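Long-range contact in galactose-binding lectin (Arachis hypogaea, PDB 1CIW), which binds carbohydrates with specificity for D-galactose as a homotetrameric legume lectin that carries calcium and manganese ions: residues Gln33-Asn38 and Phe206-Ser211. Numbering follows the deposited sequence.
With GAL (beta-D-galactopyranose), chain E; NDG (2-acetamido-2-deoxy-alpha-D-glucopyranose), chain B.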
loop_
_atom_site.group_PDB
_atom_site.type_symbol
_atom_site.label_atom_id
_atom_site.label_comp_id
_atom_site.label_asym_id
_atom_site.label_seq_id
_atom_site.Cartn_x
_atom_site.Cartn_y
_atom_site.Cartn_z
ATOM N N GLN A 33 -19.363 -8.553 -15.975
ATOM C CA GLN A 33 -19.810 -9.719 -16.719
ATOM C C GLN A 33 -19.258 -9.451 -18.105
ATOM O O GLN A 33 -19.618 -8.453 -18.729
ATOM C CB GLN A 33 -21.321 -9.790 -16.760
ATOM C CG GLN A 33 -21.831 -11.021 -17.459
ATOM C CD GLN A 33 -23.325 -11.185 -17.309
ATOM O OE1 GLN A 33 -24.029 -11.544 -18.254
ATOM N NE2 GLN A 33 -23.829 -10.899 -16.121
ATOM N N LEU A 34 -18.363 -10.317 -18.562
ATOM C CA LEU A 34 -17.705 -10.140 -19.843
ATOM C C LEU A 34 -18.495 -10.382 -21.128
ATOM O O LEU A 34 -18.303 -9.671 -22.120
ATOM C CB LEU A 34 -16.390 -10.927 -19.842
ATOM C CG LEU A 34 -15.353 -10.465 -18.810
ATOM C CD1 LEU A 34 -14.168 -11.389 -18.786
ATOM C CD2 LEU A 34 -14.906 -9.065 -19.124
ATOM N N THR A 35 -19.375 -11.370 -21.132
ATOM C CA THR A 35 -20.135 -11.640 -22.338
ATOM C C THR A 35 -21.640 -11.481 -22.215
ATOM O O THR A 35 -22.198 -11.560 -21.121
ATOM C CB THR A 35 -19.826 -13.030 -22.883
ATOM O OG1 THR A 35 -19.935 -14.002 -21.840
ATOM C CG2 THR A 35 -18.431 -13.066 -23.407
ATOM N N ASN A 36 -22.285 -11.242 -23.351
ATOM C CA ASN A 36 -23.729 -11.107 -23.401
ATOM C C ASN A 36 -24.333 -12.482 -23.677
ATOM O O ASN A 36 -24.125 -13.049 -24.745
ATOM C CB ASN A 36 -24.132 -10.148 -24.510
ATOM C CG ASN A 36 -25.590 -9.750 -24.430
ATOM O OD1 ASN A 36 -26.460 -10.569 -24.136
ATOM N ND2 ASN A 36 -25.868 -8.486 -24.688
ATOM N N LEU A 37 -25.126 -12.977 -22.733
ATOM C CA LEU A 37 -25.765 -14.283 -22.835
ATOM C C LEU A 37 -26.763 -14.447 -23.987
ATOM O O LEU A 37 -27.091 -15.565 -24.362
ATOM C CB LEU A 37 -26.440 -14.627 -21.505
ATOM C CG LEU A 37 -25.604 -15.229 -20.371
ATOM C CD1 LEU A 37 -24.142 -14.802 -20.429
ATOM C CD2 LEU A 37 -26.227 -14.841 -19.057
ATOM N N ASN A 38 -27.256 -13.333 -24.530
ATOM C CA ASN A 38 -28.222 -13.333 -25.651
ATOM C C ASN A 38 -27.640 -13.022 -27.021
ATOM O O ASN A 38 -28.375 -12.913 -27.994
ATOM C CB ASN A 38 -29.304 -12.291 -25.423
ATOM C CG ASN A 38 -30.115 -12.556 -24.196
ATOM O OD1 ASN A 38 -30.713 -13.573 -24.100
ATOM N ND2 ASN A 38 -30.145 -11.628 -23.267
ATOM N N PHE A 206 -8.609 -8.477 -19.180
ATOM C CA PHE A 206 -9.267 -9.770 -19.296
ATOM C C PHE A 206 -10.143 -9.788 -20.535
ATOM O O PHE A 206 -10.592 -8.741 -21.010
ATOM C CB PHE A 206 -10.151 -10.024 -18.079
ATOM C CG PHE A 206 -9.421 -9.984 -16.780
ATOM C CD1 PHE A 206 -8.698 -11.088 -16.349
ATOM C CD2 PHE A 206 -9.419 -8.827 -16.004
ATOM C CE1 PHE A 206 -7.984 -11.046 -15.167
ATOM C CE2 PHE A 206 -8.705 -8.773 -14.815
ATOM C CZ PHE A 206 -7.986 -9.882 -14.393
ATOM N N SER A 207 -10.403 -10.982 -21.048
ATOM C CA SER A 207 -11.257 -11.158 -22.223
ATOM C C SER A 207 -11.964 -12.513 -22.131
ATOM O O SER A 207 -11.415 -13.474 -21.576
ATOM C CB SER A 207 -10.417 -11.093 -23.498
ATOM O OG SER A 207 -11.208 -11.348 -24.650
ATOM N N ALA A 208 -13.198 -12.570 -22.605
ATOM C CA ALA A 208 -13.969 -13.808 -22.605
ATOM C C ALA A 208 -14.857 -13.808 -23.837
ATOM O O ALA A 208 -15.105 -12.755 -24.425
ATOM C CB ALA A 208 -14.814 -13.924 -21.343
ATOM N N SER A 209 -15.371 -14.973 -24.211
ATOM C CA SER A 209 -16.223 -15.067 -25.385
ATOM C C SER A 209 -17.085 -16.308 -25.386
ATOM O O SER A 209 -16.896 -17.219 -24.575
ATOM C CB SER A 209 -15.359 -15.073 -26.639
ATOM O OG SER A 209 -14.409 -16.128 -26.569
ATOM N N GLY A 210 -18.008 -16.348 -26.344
ATOM C CA GLY A 210 -18.908 -17.474 -26.498
ATOM C C GLY A 210 -19.216 -17.647 -27.976
ATOM O O GLY A 210 -18.683 -16.906 -28.807
ATOM N N SER A 211 -20.058 -18.605 -28.318
ATOM C CA SER A 211 -20.394 -18.828 -29.715
ATOM C C SER A 211 -21.898 -18.797 -29.842
ATOM O O SER A 211 -22.566 -18.056 -29.153
ATOM C CB SER A 211 -19.820 -20.162 -30.191
ATOM O OG SER A 211 -20.362 -21.238 -29.448
HETATM C C1 GAL E . -18.744 -23.985 -31.200
HETATM C C2 GAL E . -17.553 -23.106 -30.961
HETATM C C3 GAL E . -16.767 -23.523 -29.746
HETATM C C4 GAL E . -17.714 -23.575 -28.510
HETATM C C5 GAL E . -18.807 -24.576 -28.862
HETATM C C6 GAL E . -19.772 -24.849 -27.766
HETATM O O2 GAL E . -16.683 -23.212 -32.051
HETATM O O3 GAL E . -15.679 -22.675 -29.552
HETATM O O4 GAL E . -18.249 -22.317 -28.136
HETATM O O5 GAL E . -19.494 -24.047 -29.990
HETATM O O6 GAL E . -20.701 -25.875 -28.150
HETATM C C1 NDG B . -22.680 -25.805 -34.125
HETATM C C2 NDG B . -22.897 -24.665 -32.791
HETATM C C3 NDG B . -21.918 -23.723 -32.551
HETATM C C4 NDG B . -20.576 -24.319 -32.700
HETATM C C5 NDG B . -20.228 -24.755 -34.157
HETATM C C6 NDG B . -19.011 -25.628 -34.311
HETATM C C7 NDG B . -25.365 -24.546 -32.897
HETATM C C8 NDG B . -26.732 -23.849 -32.978
HETATM O O5 NDG B . -21.215 -25.628 -34.738
HETATM O O3 NDG B . -22.087 -23.110 -31.264
HETATM O O4 NDG B . -19.504 -23.490 -32.294
HETATM O O6 NDG B . -19.187 -26.728 -33.445
HETATM O O7 NDG B . -25.383 -25.754 -33.218
HETATM N N2 NDG B . -24.238 -23.885 -32.934
HETATM O O1 NDG B . -23.272 -24.626 -34.991
#
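Thr35 presses its methyl group, not its hydroxyl, onto the end of strand 201-209: CG2 lies 3.5 Å from Ala208 O and 3.6 Å from Ser209 CA, resting on backbone. Its first torsion (chi1 50°) sets CG2 anti to the carbonyl carbon and turns OG1 to a different neighbour, His218 of strand 216-229, to which it is hydrogen-bonded. One short side chain thereby divides its apolar and polar branches between the two sheets.

Beside it, Leu34 and Ala208 point at each other. The Ala208 methyl sits against the Leu34 side chain, with CB 3.7 Å from Leu34 CB and likewise 3.7 Å from Leu34 CD1. That same CD1 reaches along the strand to Phe206, 4.3 Å from its CB, while the phenyl ring turns off to meet Trp223 and Phe69 edge-to-face. Side chains alternate along the strand: Ser207 and Ser209 point to its other side, and their hydroxyls are hydrogen-bonded to the carbonyls of Leu106 and Gly103.

Beyond the strand the chain runs through Gly210 to Ser211, whose OG donates a 3.0 Å hydrogen bond to O5 of the bound galactose. Asp83 and Asn127 also bind this sugar, and Asn127 is a calcium ligand as well. The contact thus joins the loop that follows strand 32-33, tied to strand 216-229 of one sheet, to strand 201-209 of the seven-stranded sheet, an apolar seam between the two sheets of the legume lectin beta-sandwich, close to where the latter strand runs out into the galactose-binding site.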